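PDB 5J8N: exodeoxyribonuclease III from Methanosarcina mazei, which probably nicks DNA at abasic sites and degrades strands from their 3' ends, using bound magnesium or manganese. Local coordinates for residues A[20-23]-A[24-27]; A[61-65]-A[66-70]; A[195-199]-A[200-204]; A[238-241]-A[242-245]. The protein carries 3 engineered substitutions. One frame throughout, in Å; residues are numbered along the deposited sequence.

Contact 1 of 4, residues A[20-23]-A[24-27]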
ATOM      1  N   LYS A  20      -1.993  11.774  15.626  1.00 16.73           N
ATOM      2  CA  LYS A  20      -1.314  12.702  14.735  1.00 17.19           C
ATOM      3  C   LYS A  20      -2.061  12.863  13.430  1.00 19.75           C
ATOM      4  O   LYS A  20      -1.484  13.204  12.419  1.00 25.83           O
ATOM      5  CB  LYS A  20       0.105  12.200  14.438  1.00 18.06           C
ATOM      6  CG  LYS A  20       0.969  12.183  15.600  1.00 19.82           C
ATOM      7  CD  LYS A  20       1.091  13.557  16.147  1.00 27.73           C
ATOM      8  CE  LYS A  20       2.209  13.648  17.130  1.00 30.10           C
ATOM      9  NZ  LYS A  20       2.406  15.083  17.517  1.00 33.35           N
ATOM     10  N   GLY A  21      -3.347  12.608  13.485  1.00 18.48           N
ATOM     11  CA  GLY A  21      -4.181  12.967  12.348  1.00 25.99           C
ATOM     12  C   GLY A  21      -4.878  11.825  11.664  1.00 23.54           C
ATOM     13  O   GLY A  21      -5.728  12.084  10.774  1.00 21.57           O
ATOM     14  N   PHE A  22      -4.480  10.579  11.930  1.00 18.28           N
ATOM     15  CA  PHE A  22      -5.140   9.517  11.215  1.00 15.87           C
ATOM     16  C   PHE A  22      -6.642   9.538  11.482  1.00 15.24           C
ATOM     17  O   PHE A  22      -7.434   9.316  10.547  1.00 15.24           O
ATOM     18  CB  PHE A  22      -4.552   8.131  11.555  1.00 14.77           C
ATOM     19  CG  PHE A  22      -5.347   7.043  10.909  1.00 13.68           C
ATOM     20  CD1 PHE A  22      -5.257   6.885   9.533  1.00 14.43           C
ATOM     21  CD2 PHE A  22      -6.306   6.348  11.632  1.00 15.20           C
ATOM     22  CE1 PHE A  22      -6.071   5.979   8.880  1.00 14.83           C
ATOM     23  CE2 PHE A  22      -7.095   5.400  10.965  1.00 16.30           C
ATOM     24  CZ  PHE A  22      -6.985   5.254   9.631  1.00 16.47           C
ATOM     25  N   LEU A  23      -7.060   9.771  12.713  1.00 16.88           N
ATOM     26  CA  LEU A  23      -8.473   9.783  13.004  1.00 19.46           C
ATOM     27  C   LEU A  23      -9.132  10.928  12.256  1.00 18.96           C
ATOM     28  O   LEU A  23     -10.265  10.803  11.775  1.00 22.04           O
ATOM     29  CB  LEU A  23      -8.713   9.909  14.501  1.00 26.95           C
ATOM     30  CG  LEU A  23      -9.792   9.109  15.173  1.00 34.97           C
ATOM     31  CD1 LEU A  23      -9.581   7.633  14.894  1.00 30.83           C
ATOM     32  CD2 LEU A  23      -9.596   9.430  16.649  1.00 28.22           C
ATOM     33  N   ASP A  24      -8.450  12.065  12.172  1.00 21.42           N
ATOM     34  CA  ASP A  24      -9.049  13.175  11.416  1.00 21.29           C
ATOM     35  C   ASP A  24      -9.298  12.761   9.965  1.00 19.99           C
ATOM     36  O   ASP A  24     -10.360  13.057   9.382  1.00 20.15           O
ATOM     37  CB  ASP A  24      -8.156  14.430  11.422  1.00 23.73           C
ATOM     38  CG  ASP A  24      -7.894  14.983  12.810  1.00 28.29           C
ATOM     39  OD1 ASP A  24      -8.653  14.709  13.766  1.00 30.52           O
ATOM     40  OD2 ASP A  24      -6.888  15.695  12.902  1.00 31.58           O
ATOM     41  N   LEU A  25      -8.321  12.058   9.387  1.00 17.14           N
ATOM     42  CA  LEU A  25      -8.446  11.652   7.997  1.00 16.10           C
ATOM     43  C   LEU A  25      -9.637  10.721   7.838  1.00 17.57           C
ATOM     44  O   LEU A  25     -10.439  10.849   6.921  1.00 16.91           O
ATOM     45  CB  LEU A  25      -7.171  10.966   7.549  1.00 17.25           C
ATOM     46  CG  LEU A  25      -7.034  10.437   6.137  1.00 17.76           C
ATOM     47  CD1 LEU A  25      -5.544  10.355   5.742  1.00 24.53           C
ATOM     48  CD2 LEU A  25      -7.663   9.092   6.102  1.00 22.15           C
ATOM     49  N   LEU A  26      -9.771   9.774   8.746  1.00 15.71           N
ATOM     50  CA  LEU A  26     -10.854   8.817   8.628  1.00 18.77           C
ATOM     51  C   LEU A  26     -12.199   9.448   8.901  1.00 18.13           C
ATOM     52  O   LEU A  26     -13.126   9.296   8.078  1.00 19.27           O
ATOM     53  CB  LEU A  26     -10.571   7.643   9.593  1.00 19.31           C
ATOM     54  CG  LEU A  26     -11.553   6.487   9.522  1.00 21.34           C
ATOM     55  CD1 LEU A  26     -11.671   5.860   8.139  1.00 20.59           C
ATOM     56  CD2 LEU A  26     -11.103   5.453  10.585  1.00 20.82           C
ATOM     57  N   LEU A  27     -12.335  10.183  10.007  1.00 19.28           N
ATOM     58  CA  LEU A  27     -13.632  10.685  10.439  1.00 19.01           C
ATOM     59  C   LEU A  27     -14.183  11.834   9.564  1.00 19.67           C
ATOM     60  O   LEU A  27     -15.343  12.192   9.700  1.00 22.34           O
ATOM     61  CB  LEU A  27     -13.553  11.184  11.881  1.00 24.28           C
ATOM     62  CG  LEU A  27     -13.264  10.085  12.911  1.00 32.80           C
ATOM     63  CD1 LEU A  27     -13.284  10.701  14.272  1.00 31.45           C
ATOM     64  CD2 LEU A  27     -14.284   8.977  12.818  1.00 37.71           C
TER
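F22 and L26 touch one turn apart on helix 22-27, with CE2 of F22 4.0 Å from CD2 of L26. The methyl reaches the ring at a slant. L25 adds a looser touch on the same ring, its CD2 lying 4.5 Å from CE1 of F22. Although the CB of F22 points away from residues 24-27, CG is turned anti to the backbone N (chi1 174°), and the end of the ring comes back toward both leucines. L23 and L27 run side by side in the same direction, CG of L23 3.9 Å from CD1 of L27, and CG of L27 sits 3.3 Å from the carbonyl O of L23. Helix 22-27 packs on strands 3-10 and 33-37 of the mixed sheet, part of the layered alpha/beta fold of the DNase I-like family. F22, L25 and L26 face V34 of strand 33-37, while W9 of strand 3-10 meets F22 and L25; L14 and A17 of helix 14-18 also pack on F22. Beneath the side chains run the successive helical bonds L25 N to G21 O, L26 N to F22 O and L27 N to L23 O, the last 2.8 Å long and almost straight at 170°. G21 is the N-cap residue; its phi of 118° is one that glycine, lacking a side chain, adopts without strain. D24 lies in the first turn, its CB 3.4 Å from O of G21, where its negative charge would suit the positive end of the helix dipole.

Contact 2 of 4, residues A[61-65]-A[66-70]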
ATOM      1  N   VAL A  61      -5.625  -7.186   9.928  1.00 13.64           N
ATOM      2  CA  VAL A  61      -4.853  -8.428  10.158  1.00 15.24           C
ATOM      3  C   VAL A  61      -3.611  -8.020  10.921  1.00 16.72           C
ATOM      4  O   VAL A  61      -2.994  -6.962  10.643  1.00 14.73           O
ATOM      5  CB  VAL A  61      -4.531  -9.156   8.849  1.00 18.20           C
ATOM      6  CG1 VAL A  61      -3.655  -8.392   7.964  1.00 20.25           C
ATOM      7  CG2 VAL A  61      -3.918 -10.571   9.148  1.00 19.66           C
ATOM      8  N   SER A  62      -3.301  -8.824  11.917  1.00 16.16           N
ATOM      9  CA  SER A  62      -2.100  -8.676  12.745  1.00 16.12           C
ATOM     10  C   SER A  62      -1.072  -9.749  12.429  1.00 15.39           C
ATOM     11  O   SER A  62      -1.432 -10.919  12.118  1.00 17.67           O
ATOM     12  CB  SER A  62      -2.436  -8.841  14.213  1.00 18.88           C
ATOM     13  OG  SER A  62      -2.901  -7.656  14.877  1.00 24.77           O
ATOM     14  N   ALA A  63       0.203  -9.383  12.560  1.00 15.17           N
ATOM     15  CA  ALA A  63       1.268 -10.346  12.531  1.00 17.37           C
ATOM     16  C   ALA A  63       1.254 -11.185  13.770  1.00 18.61           C
ATOM     17  O   ALA A  63       0.697 -10.793  14.799  1.00 19.54           O
ATOM     18  CB  ALA A  63       2.615  -9.639  12.419  1.00 17.12           C
ATOM     19  N   GLU A  64       1.890 -12.364  13.713  1.00 17.93           N
ATOM     20  CA  GLU A  64       2.136 -13.141  14.917  1.00 20.77           C
ATOM     21  C   GLU A  64       3.078 -12.437  15.876  1.00 21.88           C
ATOM     22  O   GLU A  64       2.839 -12.430  17.059  1.00 23.81           O
ATOM     23  CB  GLU A  64       2.691 -14.536  14.550  1.00 23.83           C
ATOM     24  CG  GLU A  64       1.667 -15.397  13.816  1.00 31.01           C
ATOM     25  CD  GLU A  64       2.056 -16.876  13.696  1.00 42.88           C
ATOM     26  OE1 GLU A  64       3.265 -17.221  13.777  1.00 37.24           O
ATOM     27  OE2 GLU A  64       1.125 -17.689  13.494  1.00 49.68           O
ATOM     28  N   GLN A  65       4.110 -11.807  15.326  1.00 19.69           N
ATOM     29  CA  GLN A  65       5.037 -11.023  16.132  1.00 20.52           C
ATOM     30  C   GLN A  65       4.317  -9.743  16.625  1.00 18.31           C
ATOM     31  O   GLN A  65       3.717  -9.026  15.851  1.00 19.00           O
ATOM     32  CB  GLN A  65       6.273 -10.704  15.301  1.00 22.78           C
ATOM     33  CG  GLN A  65       7.304  -9.874  16.048  1.00 26.09           C
ATOM     34  CD  GLN A  65       8.455  -9.465  15.165  1.00 35.04           C
ATOM     35  OE1 GLN A  65       8.769 -10.131  14.169  1.00 40.19           O
ATOM     36  NE2 GLN A  65       9.081  -8.352  15.508  1.00 37.72           N
ATOM     37  N   ASN A  66       4.402  -9.478  17.921  1.00 23.09           N
ATOM     38  CA  ASN A  66       3.760  -8.290  18.465  1.00 20.13           C
ATOM     39  C   ASN A  66       4.522  -7.017  18.086  1.00 19.03           C
ATOM     40  O   ASN A  66       5.755  -7.044  17.979  1.00 21.42           O
ATOM     41  CB  ASN A  66       3.691  -8.384  19.972  1.00 24.84           C
ATOM     42  CG  ASN A  66       2.976  -9.627  20.414  1.00 29.32           C
ATOM     43  OD1 ASN A  66       1.914  -9.947  19.872  1.00 33.57           O
ATOM     44  ND2 ASN A  66       3.555 -10.355  21.373  1.00 28.49           N
ATOM     45  N   GLY A  67       3.803  -5.934  17.823  1.00 17.95           N
ATOM     46  CA  GLY A  67       4.384  -4.657  17.445  1.00 16.86           C
ATOM     47  C   GLY A  67       5.014  -4.598  16.059  1.00 16.53           C
ATOM     48  O   GLY A  67       5.986  -3.843  15.792  1.00 18.09           O
ATOM     49  N   TYR A  68       4.494  -5.397  15.131  1.00 15.58           N
ATOM     50  CA  TYR A  68       5.148  -5.597  13.865  1.00 15.05           C
ATOM     51  C   TYR A  68       4.152  -5.647  12.753  1.00 12.98           C
ATOM     52  O   TYR A  68       3.157  -6.338  12.887  1.00 14.36           O
ATOM     53  CB  TYR A  68       5.888  -6.944  13.947  1.00 16.86           C
ATOM     54  CG  TYR A  68       6.711  -7.312  12.737  1.00 15.50           C
ATOM     55  CD1 TYR A  68       7.875  -6.611  12.448  1.00 17.27           C
ATOM     56  CD2 TYR A  68       6.327  -8.349  11.900  1.00 18.41           C
ATOM     57  CE1 TYR A  68       8.634  -6.905  11.318  1.00 20.67           C
ATOM     58  CE2 TYR A  68       7.101  -8.669  10.817  1.00 18.03           C
ATOM     59  CZ  TYR A  68       8.248  -7.975  10.550  1.00 21.19           C
ATOM     60  OH  TYR A  68       9.020  -8.337   9.462  1.00 22.87           O
ATOM     61  N   SER A  69       4.459  -5.019  11.632  1.00 12.96           N
ATOM     62  CA  SER A  69       3.687  -5.184  10.414  1.00 12.97           C
ATOM     63  C   SER A  69       2.201  -4.893  10.690  1.00 13.79           C
ATOM     64  O   SER A  69       1.893  -3.984  11.462  1.00 13.77           O
ATOM     65  CB  SER A  69       3.977  -6.593   9.868  1.00 12.28           C
ATOM     66  OG  SER A  69       3.310  -6.787   8.614  1.00 12.86           O
ATOM     67  N   GLY A  70       1.270  -5.617  10.081  1.00 12.55           N
ATOM     68  CA  GLY A  70      -0.172  -5.409  10.255  1.00 13.30           C
ATOM     69  C   GLY A  70      -0.724  -4.447   9.234  1.00 12.92           C
ATOM     70  O   GLY A  70      -0.102  -3.425   8.873  1.00 11.88           O
TER
HETATM   71  O   HOH W   1       0.407  -6.541  13.246  1.00 16.71           O
HETATM   72  O   HOH W   2       0.515  -9.845  17.378  1.00 29.71           O
HETATM   73  O   HOH W   3       2.068  -6.955  15.842  1.00 21.69           O
HETATM   74  O   HOH W   4       8.256  -6.310  17.620  1.00 32.83           O
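Between Q65 and Y68 the backbone makes a type II beta turn, with G67 at a positive phi of 70°. The side chains of the two end residues stack: the amide of Q65 lies over one face of the Y68 ring, the planes 8° apart. CD of Q65 is 3.7 Å from CG of Y68, and OE1 sits over the ring centre while NE2 lies nearer CD1. Q65 reaches there with CG anti to its backbone N (chi1 179°) and an extended chain beyond. A63 meets the same ring from the edge, its CB 4.0 Å from CD2 of Y68 and also 3.4 Å from O of Y68. Waters 1 and 3 join the two arms: water 1 accepts from N of A63 (2.9 Å) close to O of Y68, water 3 from N of Y68 close to O of Q65. Water 4 accepts from NE2 of Q65 at 3.1 Å and donates to O of N66 at 2.6 Å, consistent with NE2 lying on that side. At the base of the loop, CA of G70 approaches O of V61 at 3.2 Å in a CH...O contact. Further bonds tie the loop down: S69 OG to O of E94, and S62 OG to O of V41 and N of D44. The whole is the excursion between antiparallel neighbour strands 57-61 and 71-75, and its far arm reaches the active-site rim of this DNase I-like fold: the side chain of S69 is about 3 Å from that of Y111, predicted to be catalytic, and close to magnesium ligand E38.

Contact 3 of 4, residues A[195-199]-A[200-204]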
ATOM      1  N   MET A 195      -0.047   6.797 -14.745  1.00 15.14           N
ATOM      2  CA  MET A 195      -1.049   6.964 -15.800  1.00 16.16           C
ATOM      3  C   MET A 195      -1.253   8.427 -16.122  1.00 17.09           C
ATOM      4  O   MET A 195      -1.642   8.743 -17.237  1.00 20.84           O
ATOM      5  CB  MET A 195      -2.392   6.358 -15.398  1.00 17.69           C
ATOM      6  CG  MET A 195      -2.331   4.838 -15.327  1.00 17.60           C
ATOM      7  SD  MET A 195      -3.851   4.145 -14.669  1.00 18.37           S
ATOM      8  CE  MET A 195      -4.946   4.553 -16.031  1.00 24.50           C
ATOM      9  N   PHE A 196      -0.986   9.330 -15.176  1.00 16.54           N
ATOM     10  CA  PHE A 196      -1.321  10.744 -15.401  1.00 19.77           C
ATOM     11  C   PHE A 196      -0.123  11.688 -15.225  1.00 19.68           C
ATOM     12  O   PHE A 196      -0.134  12.789 -15.773  1.00 23.85           O
ATOM     13  CB  PHE A 196      -2.419  11.209 -14.429  1.00 21.02           C
ATOM     14  CG  PHE A 196      -3.669  10.377 -14.481  1.00 19.65           C
ATOM     15  CD1 PHE A 196      -4.640  10.569 -15.446  1.00 27.49           C
ATOM     16  CD2 PHE A 196      -3.854   9.411 -13.533  1.00 21.14           C
ATOM     17  CE1 PHE A 196      -5.780   9.777 -15.461  1.00 29.52           C
ATOM     18  CE2 PHE A 196      -4.961   8.612 -13.540  1.00 24.59           C
ATOM     19  CZ  PHE A 196      -5.938   8.812 -14.494  1.00 23.03           C
ATOM     20  N   ASN A 197       0.890  11.285 -14.457  1.00 17.21           N
ATOM     21  CA  ASN A 197       1.958  12.197 -14.090  1.00 17.19           C
ATOM     22  C   ASN A 197       3.320  11.570 -14.282  1.00 17.72           C
ATOM     23  O   ASN A 197       3.678  10.650 -13.527  1.00 17.11           O
ATOM     24  CB  ASN A 197       1.790  12.640 -12.638  1.00 17.34           C
ATOM     25  CG  ASN A 197       2.753  13.779 -12.268  1.00 20.35           C
ATOM     26  OD1 ASN A 197       3.771  13.998 -12.940  1.00 21.37           O
ATOM     27  ND2 ASN A 197       2.400  14.557 -11.259  1.00 19.37           N
ATOM     28  N   PRO A 198       4.064  12.048 -15.271  1.00 18.97           N
ATOM     29  CA  PRO A 198       5.397  11.520 -15.566  1.00 19.13           C
ATOM     30  C   PRO A 198       6.535  12.171 -14.803  1.00 21.22           C
ATOM     31  O   PRO A 198       7.687  11.749 -15.017  1.00 23.37           O
ATOM     32  CB  PRO A 198       5.549  11.845 -17.052  1.00 21.44           C
ATOM     33  CG  PRO A 198       4.849  13.146 -17.183  1.00 23.14           C
ATOM     34  CD  PRO A 198       3.642  13.045 -16.288  1.00 21.16           C
ATOM     35  N   GLU A 199       6.242  13.139 -13.952  1.00 18.99           N
ATOM     36  CA  GLU A 199       7.294  14.006 -13.422  1.00 20.12           C
ATOM     37  C   GLU A 199       7.969  13.411 -12.185  1.00 19.32           C
ATOM     38  O   GLU A 199       7.380  12.628 -11.408  1.00 17.24           O
ATOM     39  CB  GLU A 199       6.723  15.377 -13.101  1.00 20.64           C
ATOM     40  CG  GLU A 199       6.113  16.041 -14.323  1.00 25.15           C
ATOM     41  CD  GLU A 199       5.439  17.379 -14.011  1.00 39.27           C
ATOM     42  OE1 GLU A 199       5.430  17.823 -12.842  1.00 32.84           O
ATOM     43  OE2 GLU A 199       4.921  18.005 -14.955  1.00 46.83           O
ATOM     44  N   GLY A 200       9.237  13.764 -12.031  1.00 19.20           N
ATOM     45  CA  GLY A 200       9.982  13.453 -10.813  1.00 19.56           C
ATOM     46  C   GLY A 200       9.632  14.385  -9.674  1.00 19.50           C
ATOM     47  O   GLY A 200       8.742  15.236  -9.788  1.00 18.19           O
ATOM     48  N   GLY A 201      10.326  14.216  -8.556  1.00 16.21           N
ATOM     49  CA  GLY A 201      10.027  14.961  -7.343  1.00 16.15           C
ATOM     50  C   GLY A 201       8.782  14.534  -6.607  1.00 16.30           C
ATOM     51  O   GLY A 201       8.378  15.157  -5.626  1.00 17.84           O
ATOM     52  N   ASN A 202       8.167  13.453  -7.073  1.00 14.31           N
ATOM     53  CA  ASN A 202       6.938  12.922  -6.513  1.00 13.83           C
ATOM     54  C   ASN A 202       7.238  11.688  -5.679  1.00 13.70           C
ATOM     55  O   ASN A 202       7.535  10.602  -6.229  1.00 13.86           O
ATOM     56  CB  ASN A 202       5.972  12.586  -7.651  1.00 14.47           C
ATOM     57  CG  ASN A 202       5.347  13.820  -8.233  1.00 15.31           C
ATOM     58  OD1 ASN A 202       4.689  14.574  -7.508  1.00 17.56           O
ATOM     59  ND2 ASN A 202       5.573  14.074  -9.533  1.00 15.37           N
ATOM     60  N   TYR A 203       7.251  11.896  -4.344  1.00 13.19           N
ATOM     61  CA  TYR A 203       7.669  10.864  -3.419  1.00 11.78           C
ATOM     62  C   TYR A 203       6.617  10.613  -2.370  1.00 11.48           C
ATOM     63  O   TYR A 203       5.733  11.446  -2.125  1.00 12.20           O
ATOM     64  CB  TYR A 203       8.991  11.293  -2.746  1.00 12.92           C
ATOM     65  CG  TYR A 203      10.050  11.738  -3.711  1.00 13.50           C
ATOM     66  CD1 TYR A 203      10.399  10.953  -4.810  1.00 13.77           C
ATOM     67  CD2 TYR A 203      10.715  12.951  -3.536  1.00 14.24           C
ATOM     68  CE1 TYR A 203      11.362  11.375  -5.714  1.00 14.05           C
ATOM     69  CE2 TYR A 203      11.709  13.389  -4.416  1.00 13.94           C
ATOM     70  CZ  TYR A 203      12.012  12.600  -5.507  1.00 15.89           C
ATOM     71  OH  TYR A 203      12.944  13.044  -6.414  1.00 17.02           O
ATOM     72  N   SER A 204       6.747   9.493  -1.667  1.00 11.23           N
ATOM     73  CA  SER A 204       5.776   9.160  -0.611  1.00 10.62           C
ATOM     74  C   SER A 204       6.461   8.777   0.678  1.00 11.94           C
ATOM     75  O   SER A 204       5.778   8.386   1.620  1.00 11.44           O
ATOM     76  CB  SER A 204       4.834   8.014  -1.055  1.00 11.32           C
ATOM     77  OG  SER A 204       5.602   6.801  -1.223  1.00 11.46           O
TER
HETATM   78  O   HOH W   5       4.450  16.652 -10.594  1.00 20.72           O
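N202 folds back on N197 and E199 in the loop after helix 192-196, where N197 forms an Asx turn: its OD1 accepts from N of E199 at 2.8 Å. Traced outward, CB of N202 lies 4.0 Å from O of E199 and, on another side, packs on I239 of strand 234-239. The first torsion sets CG anti to the carbonyl carbon (chi1 -75°), and CG too stays 4.0 Å from that oxygen. ND2 makes the real bond, donating to O of E199 at 3.0 Å with a fairly straight N-H...O angle of 164°. The acceptor lies in the amide plane of N202, yet seen from the E199 carbonyl the donor stands well above its plane. R194 NH1 is a second donor to this same oxygen and also binds O of N197, so the charged arginine helps hold both ends of the turn. The side chains of N197 and N202 come from opposite directions, their amide planes 76° apart and their ND2 atoms 3.6 Å from each other. Water 5 reconciles the two donors: it accepts from ND2 of N197 and from ND2 of N202, and gives a proton to OE1 of E199 at 2.7 Å.

Contact 4 of 4, residues A[238-241]-A[242-245]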
ATOM      1  N   SER A 238      -3.207  10.093  -7.011  1.00 12.35           N
ATOM      2  CA  SER A 238      -2.653  11.190  -6.210  1.00 13.80           C
ATOM      3  C   SER A 238      -1.571  10.717  -5.277  1.00 11.09           C
ATOM      4  O   SER A 238      -1.567   9.565  -4.857  1.00 11.87           O
ATOM      5  CB  SER A 238      -3.779  11.834  -5.361  1.00 13.09           C
ATOM      6  OG  SER A 238      -4.775  12.372  -6.206  1.00 15.84           O
ATOM      7  N   ILE A 239      -0.733  11.685  -4.861  1.00 12.08           N
ATOM      8  CA  ILE A 239       0.115  11.545  -3.692  1.00 11.53           C
ATOM      9  C   ILE A 239      -0.303  12.721  -2.824  1.00 12.55           C
ATOM     10  O   ILE A 239      -0.623  13.800  -3.306  1.00 12.42           O
ATOM     11  CB  ILE A 239       1.606  11.572  -4.031  1.00 12.07           C
ATOM     12  CG1 ILE A 239       1.917  10.442  -5.012  1.00 13.67           C
ATOM     13  CG2 ILE A 239       2.462  11.410  -2.784  1.00 12.49           C
ATOM     14  CD1 ILE A 239       3.312  10.598  -5.615  1.00 14.98           C
ATOM     15  N   TYR A 240      -0.303  12.482  -1.500  1.00 11.20           N
ATOM     16  CA  TYR A 240      -0.765  13.493  -0.524  1.00 11.08           C
ATOM     17  C   TYR A 240       0.351  13.958   0.427  1.00 11.26           C
ATOM     18  O   TYR A 240       0.330  13.646   1.630  1.00 11.49           O
ATOM     19  CB  TYR A 240      -1.942  12.899   0.317  1.00 12.70           C
ATOM     20  CG  TYR A 240      -3.188  12.616  -0.471  1.00 12.92           C
ATOM     21  CD1 TYR A 240      -3.345  11.391  -1.135  1.00 13.58           C
ATOM     22  CD2 TYR A 240      -4.231  13.525  -0.491  1.00 12.38           C
ATOM     23  CE1 TYR A 240      -4.530  11.142  -1.850  1.00 13.67           C
ATOM     24  CE2 TYR A 240      -5.370  13.273  -1.243  1.00 14.64           C
ATOM     25  CZ  TYR A 240      -5.508  12.076  -1.881  1.00 15.29           C
ATOM     26  OH  TYR A 240      -6.718  11.828  -2.581  1.00 16.99           O
ATOM     27  N   PRO A 241       1.342  14.664  -0.102  1.00 12.07           N
ATOM     28  CA  PRO A 241       2.499  15.028   0.719  1.00 13.68           C
ATOM     29  C   PRO A 241       2.143  16.006   1.847  1.00 12.83           C
ATOM     30  O   PRO A 241       2.967  16.195   2.764  1.00 13.56           O
ATOM     31  CB  PRO A 241       3.476  15.661  -0.308  1.00 13.30           C
ATOM     32  CG  PRO A 241       2.586  16.165  -1.414  1.00 15.02           C
ATOM     33  CD  PRO A 241       1.445  15.176  -1.480  1.00 13.02           C
ATOM     34  N   GLU A 242       0.968  16.602   1.802  1.00 12.27           N
ATOM     35  CA  GLU A 242       0.527  17.529   2.851  1.00 14.04           C
ATOM     36  C   GLU A 242       0.020  16.780   4.080  1.00 12.50           C
ATOM     37  O   GLU A 242      -0.189  17.424   5.103  1.00 14.76           O
ATOM     38  CB  GLU A 242      -0.552  18.511   2.323  1.00 14.39           C
ATOM     39  CG  GLU A 242      -1.941  17.854   2.038  1.00 13.33           C
ATOM     40  CD  GLU A 242      -2.099  17.147   0.690  1.00 15.43           C
ATOM     41  OE1 GLU A 242      -3.249  16.951   0.265  1.00 15.26           O
ATOM     42  OE2 GLU A 242      -1.099  16.797   0.031  1.00 14.55           O
ATOM     43  N   ILE A 243      -0.134  15.470   4.032  1.00 12.52           N
ATOM     44  CA  ILE A 243      -0.641  14.724   5.189  1.00 11.97           C
ATOM     45  C   ILE A 243       0.521  14.201   6.013  1.00 12.19           C
ATOM     46  O   ILE A 243       1.324  13.397   5.519  1.00 12.23           O
ATOM     47  CB  ILE A 243      -1.561  13.576   4.743  1.00 12.35           C
ATOM     48  CG1 ILE A 243      -2.766  14.201   4.029  1.00 14.01           C
ATOM     49  CG2 ILE A 243      -1.996  12.705   5.980  1.00 14.00           C
ATOM     50  CD1 ILE A 243      -3.789  13.238   3.539  1.00 16.97           C
ATOM     51  N   MET A 244       0.627  14.697   7.239  1.00 12.68           N
ATOM     52  CA  MET A 244       1.755  14.466   8.160  1.00 12.41           C
ATOM     53  C   MET A 244       1.425  13.340   9.106  1.00 14.98           C
ATOM     54  O   MET A 244       0.295  12.886   9.171  1.00 15.39           O
ATOM     55  CB  MET A 244       2.064  15.761   8.941  1.00 14.37           C
ATOM     56  CG  MET A 244       2.263  17.001   8.019  1.00 14.82           C
ATOM     57  SD  MET A 244       3.523  16.744   6.762  1.00 18.95           S
ATOM     58  CE  MET A 244       5.060  16.746   7.554  1.00 24.84           C
ATOM     59  N   GLY A 245       2.436  12.943   9.861  1.00 13.12           N
ATOM     60  CA  GLY A 245       2.241  12.007  10.968  1.00 13.96           C
ATOM     61  C   GLY A 245       2.974  10.683  10.835  1.00 13.26           C
ATOM     62  O   GLY A 245       3.011   9.935  11.814  1.00 16.17           O
TER
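Y240 and I243 close a type I beta turn through one backbone hydrogen bond, N of I243 donating to O of Y240 at 3.1 Å with an N-H...O angle of 168°, though the donor stands well above the carbonyl plane. The turn carries the chain off the end of strand 234-239, an outermost strand of its sheet, toward strand 251-256 beside it. Apolar contact backs that bond: the two side chains lie alongside each other, pointing the same way, with CD1 of I243 3.7 Å from CB of Y240 and 4.1 Å from CD2 on the ring. The same pair leads into the sheet, where Y240 touches I7 and I243 touches W9, both of strand 3-10. The carboxylate contacts come from E242. Its CG sits between the backbone N and the carbonyl carbon (chi1 71°), and a bend at chi2 brings the carboxylate back to the Y240-P241 peptide. OE1 arrives at the edge of the Y240 ring, near its plane, 3.6 Å from CD2. OE2 lies 3.2 Å from C of Y240 and 3.4 Å from CD of P241, beside a proline nitrogen that has no hydrogen to offer. Outside the turn, R213 NH2 binds the carbonyl oxygens of both P241 and I243, and the side chain of R213 touches M244. Within the turn the carboxylate meets C-H groups and a carbonyl carbon in place of N-H donors, so its hold there is probably weak and electrostatic, while the turn is held by the backbone bond and by the arginine spanning two carbonyls.

In the fold
The contacts follow in series within one DNase I-like fold. Contacts 1, 2 and 4 belong to the six-stranded sheet: helix 22-27 lies on it, residues 61-70 link strands 57-61 and 71-75 at one margin, and residues 238-245 leave strand 234-239 at the other. Contacts 1 and 4, centres 12 Å apart, touch through CD1 of L25 and CD1 of I243 (4.0 Å). Contact 3, between helix 192-196 and strand 205-206 of the second sheet, lies 14 Å from contact 4 between centres, CG2 of I239 being 3.3 Å from O of Y203. Contact 2 stands apart, its centre 31 Å from that of contact 3 across the chain's middle, bordering the predicted active site.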